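Local atomic coordinates of putative creatinine amidohydrolase (PDB entry 3LUB), a protein that probably hydrolyses carbon-nitrogen bonds in linear amides, as a zinc-binding member of the creatininase superfamily. Residues F[97-100]-F[101-105]; F[234-237]-F[238-242]; F[154-158]-F[159-163]; F[196-200]-F[201-205]. One frame throughout, in Å; residues are numbered along the deposited sequence.

Interaction 1 (F[97-100]-F[101-105]); sequences AILE and DIVSS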
loop_
_atom_site.group_PDB
_atom_site.type_symbol
_atom_site.label_atom_id
_atom_site.label_comp_id
_atom_site.label_asym_id
_atom_site.label_seq_id
_atom_site.Cartn_x
_atom_site.Cartn_y
_atom_site.Cartn_z
ATOM N N ALA F 97 -5.609 -5.368 7.149
ATOM C CA ALA F 97 -4.358 -5.175 7.852
ATOM C C ALA F 97 -4.473 -5.651 9.289
ATOM O O ALA F 97 -3.560 -6.267 9.797
ATOM C CB ALA F 97 -3.934 -3.690 7.823
ATOM N N ILE F 98 -5.603 -5.350 9.941
ATOM C CA ILE F 98 -5.872 -5.801 11.305
ATOM C C ILE F 98 -5.832 -7.328 11.391
ATOM O O ILE F 98 -5.094 -7.878 12.219
ATOM C CB ILE F 98 -7.232 -5.254 11.849
ATOM C CG1 ILE F 98 -7.126 -3.733 12.108
ATOM C CG2 ILE F 98 -7.614 -5.977 13.146
ATOM C CD1 ILE F 98 -8.481 -3.015 12.249
ATOM N N LEU F 99 -6.608 -7.999 10.532
ATOM C CA LEU F 99 -6.686 -9.477 10.532
ATOM C C LEU F 99 -5.340 -10.114 10.197
ATOM O O LEU F 99 -4.954 -11.105 10.804
ATOM C CB LEU F 99 -7.742 -9.980 9.539
ATOM C CG LEU F 99 -8.052 -11.489 9.479
ATOM C CD1 LEU F 99 -8.468 -12.025 10.863
ATOM C CD2 LEU F 99 -9.115 -11.763 8.468
ATOM N N GLU F 100 -4.615 -9.548 9.239
ATOM C CA GLU F 100 -3.233 -9.963 8.969
ATOM C C GLU F 100 -2.388 -9.941 10.215
ATOM O O GLU F 100 -1.660 -10.895 10.487
ATOM C CB GLU F 100 -2.593 -9.076 7.880
ATOM C CG GLU F 100 -3.195 -9.381 6.491
ATOM C CD GLU F 100 -2.708 -8.480 5.366
ATOM O OE1 GLU F 100 -2.110 -7.440 5.661
ATOM O OE2 GLU F 100 -2.951 -8.845 4.180
ATOM N N ASP F 101 -2.475 -8.856 10.990
ATOM C CA ASP F 101 -1.626 -8.730 12.180
ATOM C C ASP F 101 -2.044 -9.719 13.273
ATOM O O ASP F 101 -1.191 -10.284 13.928
ATOM C CB ASP F 101 -1.569 -7.283 12.706
ATOM C CG ASP F 101 -0.767 -6.351 11.793
ATOM O OD1 ASP F 101 -0.094 -6.820 10.865
ATOM O OD2 ASP F 101 -0.819 -5.137 11.998
ATOM N N ILE F 102 -3.337 -9.961 13.427
ATOM C CA ILE F 102 -3.852 -10.906 14.410
ATOM C C ILE F 102 -3.424 -12.330 14.064
ATOM O O ILE F 102 -2.926 -13.055 14.927
ATOM C CB ILE F 102 -5.425 -10.823 14.530
ATOM C CG1 ILE F 102 -5.816 -9.445 15.076
ATOM C CG2 ILE F 102 -5.992 -12.012 15.395
ATOM C CD1 ILE F 102 -7.304 -9.139 15.073
ATOM N N VAL F 103 -3.591 -12.713 12.807
ATOM C CA VAL F 103 -3.254 -14.058 12.332
ATOM C C VAL F 103 -1.739 -14.334 12.376
ATOM O O VAL F 103 -1.309 -15.396 12.813
ATOM C CB VAL F 103 -3.787 -14.290 10.901
ATOM C CG1 VAL F 103 -3.197 -15.575 10.297
ATOM C CG2 VAL F 103 -5.314 -14.320 10.907
ATOM N N SER F 104 -0.940 -13.369 11.938
ATOM C CA SER F 104 0.493 -13.457 12.054
ATOM C C SER F 104 0.928 -13.791 13.476
ATOM O O SER F 104 1.760 -14.697 13.682
ATOM C CB SER F 104 1.146 -12.137 11.603
ATOM O OG SER F 104 2.554 -12.210 11.718
ATOM N N SER F 105 0.419 -13.021 14.435
ATOM C CA SER F 105 0.718 -13.236 15.862
ATOM C C SER F 105 0.244 -14.586 16.367
ATOM O O SER F 105 1.037 -15.370 16.879
ATOM C CB SER F 105 0.113 -12.119 16.704
ATOM O OG SER F 105 0.859 -10.930 16.530
#
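Asp101 N donates to Ala97 O at 3.1 Å, the first of four successive i to i+4 bonds by which residues 97-100 and 101-105 form one uninterrupted run of helix 92-108. Ile102 N bonds to Ile98 O, Val103 N reaches Leu99 O at 2.9 Å with an N-H...O angle of 167°, and Ser104 N takes Glu100 O. The side chains sort themselves by face. Ile98 and Ile102 lie side by side and point the same way; CG2 of Ile98 rests 3.7 Å from CD1 of Ile102. In Ile98, chi1 of -71° sets CG1 beside the backbone N and leaves the CG2 methyl anti to it, pointing on along the helix to its neighbour one turn on. Leu99 slants across Val103, with Leu99 CD1 3.9 Å from Val103 CG2. Branched aliphatic residues suit this face because it lies on the parallel sheet: Leu99 and Ile102 touch Leu26 of strand 23-28, and Leu99 and Val103 touch Leu114 of strand 113-118. The acids occupy the other side. CG of Asp101 stands 3.4 Å from Ala97 O, while its carboxylate turns outward to Arg91 and Thr94 of the second subunit. Glu100 OE1 forms a salt bridge with the same Arg91, and its OE2 accepts from Gln96 one turn back. Glu100 OE1 and Asp101 OD1 are 5.6 Å apart, and the shared arginine probably offsets their mutual repulsion. The chemistry thus gives this helix an apolar face toward its own sheet, and an interface where the two acids meet Arg91 of the second subunit beside apolar packing of Ile98 on its Phe74.

Interaction 2 (F[234-237]-F[238-242]); sequences KPIV and EKLAG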
loop_
_atom_site.group_PDB
_atom_site.type_symbol
_atom_site.label_atom_id
_atom_site.label_comp_id
_atom_site.label_asym_id
_atom_site.label_seq_id
_atom_site.Cartn_x
_atom_site.Cartn_y
_atom_site.Cartn_z
ATOM N N LYS F 234 -30.097 -19.078 23.156
ATOM C CA LYS F 234 -29.879 -20.479 23.553
ATOM C C LYS F 234 -29.454 -21.384 22.392
ATOM O O LYS F 234 -28.385 -21.998 22.456
ATOM C CB LYS F 234 -31.083 -21.075 24.316
ATOM C CG LYS F 234 -30.679 -22.263 25.197
ATOM C CD LYS F 234 -31.908 -23.086 25.676
ATOM C CE LYS F 234 -31.458 -24.326 26.469
ATOM N NZ LYS F 234 -32.606 -25.081 27.045
ATOM N N PRO F 235 -30.265 -21.466 21.315
ATOM C CA PRO F 235 -29.815 -22.278 20.171
ATOM C C PRO F 235 -28.534 -21.787 19.443
ATOM O O PRO F 235 -27.745 -22.616 18.933
ATOM C CB PRO F 235 -31.029 -22.228 19.222
ATOM C CG PRO F 235 -31.752 -20.981 19.595
ATOM C CD PRO F 235 -31.592 -20.875 21.062
ATOM N N ILE F 236 -28.346 -20.461 19.374
ATOM C CA ILE F 236 -27.144 -19.850 18.755
ATOM C C ILE F 236 -25.916 -20.373 19.510
ATOM O O ILE F 236 -24.964 -20.918 18.925
ATOM C CB ILE F 236 -27.237 -18.259 18.755
ATOM C CG1 ILE F 236 -28.409 -17.772 17.891
ATOM C CG2 ILE F 236 -25.936 -17.598 18.269
ATOM C CD1 ILE F 236 -28.753 -16.261 18.050
ATOM N N VAL F 237 -25.976 -20.256 20.831
ATOM C CA VAL F 237 -24.881 -20.686 21.715
ATOM C C VAL F 237 -24.553 -22.153 21.577
ATOM O O VAL F 237 -23.376 -22.538 21.499
ATOM C CB VAL F 237 -25.185 -20.314 23.184
ATOM C CG1 VAL F 237 -24.295 -21.154 24.139
ATOM C CG2 VAL F 237 -24.968 -18.764 23.367
ATOM N N GLU F 238 -25.596 -22.975 21.488
ATOM C CA GLU F 238 -25.425 -24.422 21.374
ATOM C C GLU F 238 -24.829 -24.839 20.015
ATOM O O GLU F 238 -23.934 -25.708 19.941
ATOM C CB GLU F 238 -26.794 -25.113 21.636
ATOM C CG GLU F 238 -26.675 -26.622 21.922
ATOM C CD GLU F 238 -26.340 -27.422 20.679
ATOM O OE1 GLU F 238 -26.899 -27.097 19.604
ATOM O OE2 GLU F 238 -25.506 -28.357 20.762
ATOM N N LYS F 239 -25.312 -24.220 18.934
ATOM C CA LYS F 239 -24.705 -24.461 17.607
ATOM C C LYS F 239 -23.251 -24.005 17.520
ATOM O O LYS F 239 -22.431 -24.680 16.917
ATOM C CB LYS F 239 -25.485 -23.773 16.495
ATOM C CG LYS F 239 -26.646 -24.563 15.933
ATOM C CD LYS F 239 -27.083 -23.960 14.571
ATOM C CE LYS F 239 -28.490 -24.410 14.175
ATOM N NZ LYS F 239 -28.721 -25.872 14.424
ATOM N N LEU F 240 -22.929 -22.848 18.095
ATOM C CA LEU F 240 -21.555 -22.350 18.072
ATOM C C LEU F 240 -20.639 -23.272 18.882
ATOM O O LEU F 240 -19.565 -23.652 18.418
ATOM C CB LEU F 240 -21.488 -20.878 18.544
ATOM C CG LEU F 240 -21.960 -19.854 17.500
ATOM C CD1 LEU F 240 -22.223 -18.445 18.062
ATOM C CD2 LEU F 240 -20.970 -19.773 16.266
ATOM N N ALA F 241 -21.090 -23.679 20.065
ATOM C CA ALA F 241 -20.362 -24.647 20.871
ATOM C C ALA F 241 -20.025 -25.912 20.067
ATOM O O ALA F 241 -18.905 -26.413 20.114
ATOM C CB ALA F 241 -21.182 -25.019 22.123
ATOM N N GLY F 242 -21.016 -26.425 19.348
ATOM C CA GLY F 242 -20.805 -27.554 18.452
ATOM C C GLY F 242 -19.744 -27.339 17.362
ATOM O O GLY F 242 -18.916 -28.233 17.093
HETATM O O HOH W 1 -29.053 -25.314 18.689
#
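Ile236 O accepts from Leu240 N at 2.9 Å, one of four consecutive i to i+4 bonds that carry helix 226-249 from residues 234-237 into 238-242, past a kink at Pro235, whose nitrogen has no hydrogen to give to the turn before. The carbonyl of Pro235 still accepts in the ordinary way: Pro235 O takes Lys239 N at 2.9 Å and, in addition, a water at 3.0 Å. The same water donates to Glu238 OE1 at 2.9 Å, so it ties a carboxylate oxygen to the backbone. Glu238 reaches the water because its chain, with CG anti to the backbone N (chi1 -164°), bends at chi2 (-73°). The other oxygen, Glu238 OE2, forms a salt bridge with Arg61, so both carboxylate oxygens have partners. On the buried side Ile236 and Leu240 run side by side in the same direction, Ile236 CG2 lying 3.8 Å from Leu240 CD1. Lys239 lays CB and CG beside Pro235 O before its chain leads away from the helix. Outward from this turn, Leu240 packs on Ile50 and Ala54 of helix 42-62, and the small Ala241 lets Leu57 and Arg61 of that helix come close. Ile236 reaches instead the loop residues Trp146 and Val150 that follow strand 140-145, Pro235 touches Tyr155 farther along that connection, and Lys239 touches Val149 of the same loop and Val202 of the third subunit. The helix is thereby wedged between helix 42-62 and the connection leaving strand 140-145.

Interaction 3 (F[154-158]-F[159-163]); sequences GYFEA and EIDDH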
loop_
_atom_site.group_PDB
_atom_site.type_symbol
_atom_site.label_atom_id
_atom_site.label_comp_id
_atom_site.label_asym_id
_atom_site.label_seq_id
_atom_site.Cartn_x
_atom_site.Cartn_y
_atom_site.Cartn_z
ATOM N N GLY F 154 -39.568 -16.359 13.726
ATOM C CA GLY F 154 -40.092 -17.198 14.811
ATOM C C GLY F 154 -39.839 -16.670 16.216
ATOM O O GLY F 154 -40.701 -16.797 17.093
ATOM N N TYR F 155 -38.666 -16.077 16.448
ATOM C CA TYR F 155 -38.278 -15.645 17.802
ATOM C C TYR F 155 -38.759 -14.224 18.157
ATOM O O TYR F 155 -38.790 -13.837 19.333
ATOM C CB TYR F 155 -36.763 -15.799 17.972
ATOM C CG TYR F 155 -36.315 -17.269 18.079
ATOM C CD1 TYR F 155 -36.321 -17.910 19.315
ATOM C CD2 TYR F 155 -35.889 -18.001 16.967
ATOM C CE1 TYR F 155 -35.925 -19.239 19.453
ATOM C CE2 TYR F 155 -35.502 -19.363 17.093
ATOM C CZ TYR F 155 -35.529 -19.963 18.342
ATOM O OH TYR F 155 -35.169 -21.275 18.576
ATOM N N PHE F 156 -39.127 -13.461 17.141
ATOM C CA PHE F 156 -39.504 -12.066 17.289
ATOM C C PHE F 156 -40.717 -11.751 16.427
ATOM O O PHE F 156 -40.999 -12.454 15.470
ATOM C CB PHE F 156 -38.294 -11.171 16.924
ATOM C CG PHE F 156 -37.048 -11.531 17.701
ATOM C CD1 PHE F 156 -36.900 -11.134 19.031
ATOM C CD2 PHE F 156 -36.075 -12.330 17.140
ATOM C CE1 PHE F 156 -35.779 -11.515 19.769
ATOM C CE2 PHE F 156 -34.962 -12.687 17.854
ATOM C CZ PHE F 156 -34.813 -12.288 19.181
ATOM N N GLU F 157 -41.431 -10.684 16.777
ATOM C CA GLU F 157 -42.675 -10.318 16.113
ATOM C C GLU F 157 -42.474 -9.360 14.944
ATOM O O GLU F 157 -43.037 -9.565 13.875
ATOM C CB GLU F 157 -43.648 -9.677 17.117
ATOM C CG GLU F 157 -44.049 -10.582 18.290
ATOM C CD GLU F 157 -44.952 -9.873 19.327
ATOM O OE1 GLU F 157 -46.172 -9.689 19.060
ATOM O OE2 GLU F 157 -44.441 -9.526 20.417
ATOM N N ALA F 158 -41.712 -8.288 15.157
ATOM C CA ALA F 158 -41.501 -7.289 14.116
ATOM C C ALA F 158 -41.004 -7.957 12.837
ATOM O O ALA F 158 -40.121 -8.832 12.872
ATOM C CB ALA F 158 -40.523 -6.221 14.583
ATOM N N GLU F 159 -41.592 -7.562 11.713
ATOM C CA GLU F 159 -41.241 -8.185 10.432
ATOM C C GLU F 159 -39.996 -7.527 9.853
ATOM O O GLU F 159 -39.104 -8.228 9.384
ATOM C CB GLU F 159 -42.422 -8.164 9.458
ATOM C CG GLU F 159 -42.839 -9.589 8.975
ATOM C CD GLU F 159 -44.342 -9.692 8.714
ATOM O OE1 GLU F 159 -44.934 -8.665 8.292
ATOM O OE2 GLU F 159 -44.930 -10.783 8.940
ATOM N N ILE F 160 -39.923 -6.195 9.919
ATOM C CA ILE F 160 -38.689 -5.476 9.611
ATOM C C ILE F 160 -37.828 -5.414 10.885
ATOM O O ILE F 160 -38.266 -4.945 11.946
ATOM C CB ILE F 160 -38.933 -4.045 8.995
ATOM C CG1 ILE F 160 -39.769 -4.142 7.690
ATOM C CG2 ILE F 160 -37.599 -3.364 8.700
ATOM C CD1 ILE F 160 -40.257 -2.801 7.118
ATOM N N ASP F 161 -36.606 -5.910 10.762
ATOM C CA ASP F 161 -35.707 -6.058 11.898
ATOM C C ASP F 161 -34.296 -6.252 11.362
ATOM O O ASP F 161 -33.762 -7.356 11.432
ATOM C CB ASP F 161 -36.172 -7.261 12.755
ATOM C CG ASP F 161 -35.366 -7.451 14.057
ATOM O OD1 ASP F 161 -34.490 -6.624 14.402
ATOM O OD2 ASP F 161 -35.604 -8.488 14.723
ATOM N N ASP F 162 -33.721 -5.174 10.808
ATOM C CA ASP F 162 -32.378 -5.219 10.217
ATOM C C ASP F 162 -31.299 -4.584 11.104
ATOM O O ASP F 162 -30.171 -5.043 11.096
ATOM C CB ASP F 162 -32.347 -4.523 8.842
ATOM C CG ASP F 162 -33.191 -5.234 7.788
ATOM O OD1 ASP F 162 -33.267 -6.490 7.812
ATOM O OD2 ASP F 162 -33.775 -4.525 6.928
ATOM N N HIS F 163 -31.620 -3.525 11.843
ATOM C CA HIS F 163 -30.597 -2.821 12.612
ATOM C C HIS F 163 -31.189 -2.180 13.861
ATOM O O HIS F 163 -32.067 -1.332 13.756
ATOM C CB HIS F 163 -29.922 -1.773 11.731
ATOM C CG HIS F 163 -28.885 -0.981 12.445
ATOM N ND1 HIS F 163 -27.687 -1.525 12.852
ATOM C CD2 HIS F 163 -28.866 0.310 12.843
ATOM C CE1 HIS F 163 -26.977 -0.602 13.467
ATOM N NE2 HIS F 163 -27.661 0.521 13.472
#
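Phe156 and Asp161 face each other across a bend in the chain, Phe156 CB lying 4.4 Å from Asp161 OD2, which approaches the ring obliquely. No hydrogen bond joins the two segments, and the contact is a loose one at the protein surface. Inside the bend Ala158 CB lies 3.7 Å from Ile160 O, and Ala158 O is 4.3 Å from Asp161 CB; a lone methyl is well suited to the inside of such a turn. The acidic chain of Glu159 leads away to the exposed side, where a charged residue is at home. This is an irregular loop, part of the long connection from strand 140-145 to helix 166-175 in the creatininase fold, and at its far end Asp162 and His163 both pair with Val218, giving a classic beta bulge. Asp161 is set for its outside partner by its first torsion, which puts CG anti to the backbone N (chi1 -175°). The N-terminal end of helix 166-175 holds the bend through several bonds: the two carboxylate oxygens of Glu166 accept the backbone N-H groups of Glu157 and Ala158, one each, and Ser167 OG is bonded to Asp161 OD2. Helix 226-249 adds an edge-to-face contact between the rings of Tyr232 and Phe156 and a salt bridge from Lys228 to Glu157. Farther out, the side chain of Asp161 lies about 6 Å from that of the zinc ligand Glu168, and His163, whose NE2 is bonded to Pro33 O, meets the ring of the zinc ligand His34.

Interaction 4 (F[196-200]-F[201-205]); sequences ASLNE and KVAWV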
loop_
_atom_site.group_PDB
_atom_site.type_symbol
_atom_site.label_atom_id
_atom_site.label_comp_id
_atom_site.label_asym_id
_atom_site.label_seq_id
_atom_site.Cartn_x
_atom_site.Cartn_y
_atom_site.Cartn_z
ATOM N N ALA F 196 -36.984 0.045 -8.132
ATOM C CA ALA F 196 -37.700 -1.178 -7.672
ATOM C C ALA F 196 -36.831 -2.446 -7.661
ATOM O O ALA F 196 -36.834 -3.194 -6.695
ATOM C CB ALA F 196 -38.938 -1.431 -8.520
ATOM N N SER F 197 -36.082 -2.657 -8.743
ATOM C CA SER F 197 -35.192 -3.814 -8.902
ATOM C C SER F 197 -34.182 -3.932 -7.770
ATOM O O SER F 197 -33.787 -5.037 -7.408
ATOM C CB SER F 197 -34.484 -3.777 -10.261
ATOM O OG SER F 197 -35.451 -3.773 -11.320
ATOM N N LEU F 198 -33.786 -2.802 -7.187
ATOM C CA LEU F 198 -32.890 -2.856 -6.015
ATOM C C LEU F 198 -33.657 -3.284 -4.783
ATOM O O LEU F 198 -33.097 -3.973 -3.937
ATOM C CB LEU F 198 -32.171 -1.534 -5.756
ATOM C CG LEU F 198 -31.211 -1.014 -6.806
ATOM C CD1 LEU F 198 -30.506 0.234 -6.295
ATOM C CD2 LEU F 198 -30.219 -2.104 -7.269
ATOM N N ASN F 199 -34.926 -2.900 -4.664
ATOM C CA ASN F 199 -35.749 -3.395 -3.540
ATOM C C ASN F 199 -35.996 -4.907 -3.702
ATOM O O ASN F 199 -35.965 -5.658 -2.728
ATOM C CB ASN F 199 -37.068 -2.637 -3.405
ATOM C CG ASN F 199 -36.876 -1.176 -3.062
ATOM O OD1 ASN F 199 -35.980 -0.801 -2.290
ATOM N ND2 ASN F 199 -37.706 -0.339 -3.635
ATOM N N GLU F 200 -36.168 -5.340 -4.953
ATOM C CA GLU F 200 -36.369 -6.748 -5.286
ATOM C C GLU F 200 -35.091 -7.557 -5.181
ATOM O O GLU F 200 -35.142 -8.771 -5.240
ATOM C CB GLU F 200 -36.891 -6.897 -6.721
ATOM C CG GLU F 200 -38.293 -6.361 -6.995
ATOM C CD GLU F 200 -38.525 -6.080 -8.496
ATOM O OE1 GLU F 200 -37.777 -6.660 -9.344
ATOM O OE2 GLU F 200 -39.441 -5.276 -8.808
ATOM N N LYS F 201 -33.945 -6.891 -5.075
ATOM C CA LYS F 201 -32.636 -7.563 -4.941
ATOM C C LYS F 201 -32.118 -8.244 -6.215
ATOM O O LYS F 201 -31.366 -9.213 -6.138
ATOM C CB LYS F 201 -32.623 -8.535 -3.756
ATOM C CG LYS F 201 -32.979 -7.820 -2.460
ATOM C CD LYS F 201 -32.853 -8.680 -1.232
ATOM C CE LYS F 201 -33.289 -7.825 -0.009
ATOM N NZ LYS F 201 -33.138 -8.521 1.284
ATOM N N VAL F 202 -32.471 -7.688 -7.377
ATOM C CA VAL F 202 -31.835 -8.095 -8.665
ATOM C C VAL F 202 -30.333 -7.752 -8.596
ATOM O O VAL F 202 -29.493 -8.520 -9.054
ATOM C CB VAL F 202 -32.474 -7.403 -9.897
ATOM C CG1 VAL F 202 -31.652 -7.706 -11.183
ATOM C CG2 VAL F 202 -33.960 -7.786 -10.019
ATOM N N ALA F 203 -30.024 -6.603 -8.001
ATOM C CA ALA F 203 -28.657 -6.203 -7.693
ATOM C C ALA F 203 -28.594 -5.544 -6.290
ATOM O O ALA F 203 -29.608 -5.225 -5.705
ATOM C CB ALA F 203 -28.108 -5.240 -8.803
ATOM N N TRP F 204 -27.383 -5.332 -5.790
ATOM C CA TRP F 204 -27.151 -4.762 -4.459
ATOM C C TRP F 204 -26.479 -3.390 -4.496
ATOM O O TRP F 204 -25.445 -3.217 -5.168
ATOM C CB TRP F 204 -26.228 -5.704 -3.672
ATOM C CG TRP F 204 -25.937 -5.211 -2.280
ATOM C CD1 TRP F 204 -26.693 -5.432 -1.166
ATOM C CD2 TRP F 204 -24.836 -4.407 -1.863
ATOM N NE1 TRP F 204 -26.123 -4.822 -0.075
ATOM C CE2 TRP F 204 -24.992 -4.171 -0.474
ATOM C CE3 TRP F 204 -23.722 -3.871 -2.514
ATOM C CZ2 TRP F 204 -24.066 -3.437 0.265
ATOM C CZ3 TRP F 204 -22.814 -3.132 -1.774
ATOM C CH2 TRP F 204 -22.978 -2.937 -0.411
ATOM N N VAL F 205 -27.082 -2.439 -3.784
ATOM C CA VAL F 205 -26.536 -1.128 -3.489
ATOM C C VAL F 205 -26.632 -0.997 -1.962
ATOM O O VAL F 205 -27.538 -1.587 -1.355
ATOM C CB VAL F 205 -27.351 0.014 -4.235
ATOM C CG1 VAL F 205 -27.009 1.458 -3.727
ATOM C CG2 VAL F 205 -27.096 -0.070 -5.699
HETATM O O HOH W 2 -30.355 -4.002 -3.230
#
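Leu198 O is gripped by two donors: a water at 2.8 Å, which also donates to Ala203 O at 2.9 Å, and the backbone N-H of Lys201, through a weak bond of 3.2 Å. One residue earlier, Ser197 O accepts Val202 N at 3.0 Å. Together the two backbone bonds make a Schellman motif that ends helix 196-199, with Lys201 as its C-prime residue; its phi of 73° is positive, a conformation more often taken by glycine, and its long chain extends away from the turn. The chain then turns back past Leu198, whose two methyls meet Val205 and Ala203. Leu198 CD1 presses on Val205 CG2 at 3.5 Å, tighter than usual for two carbons, and the two side chains slant across one another. CD2 of Leu198 lies 4.1 Å from Ala203 CB, and Ser197 CB is 4.1 Å from Val202 CG2. Branched and small side chains fit this surface, which the third subunit covers: its Leu252 packs on Leu198, its Leu243 on Ser197 and Ala203, and its Ala142 on Val205. Ser197 OG is hydrogen-bonded to Glu246 of that subunit, and the side chain of Ser197 also lies about 4 Å from a bound calcium ion.

Each interaction joins two adjoining segments, so none encloses a long loop, and along the chain they run in series without nesting or crossing. Interaction 1 comes first, on helix 92-108 against the sheet and the second subunit. Interaction 3 follows, a bend in the connection between strand 140-145 and helix 166-175, its last residues beside the zinc site. Interaction 4 ends the short helix 196-199, and interaction 2 comes last, in helix 226-249. Only interactions 2 and 3 touch, where Pro235 CG meets Tyr155 OH at 3.6 Å. Interactions 2 and 4 both reach the third subunit, while interactions 1 and 3 lie on opposite sides of the chain's centre.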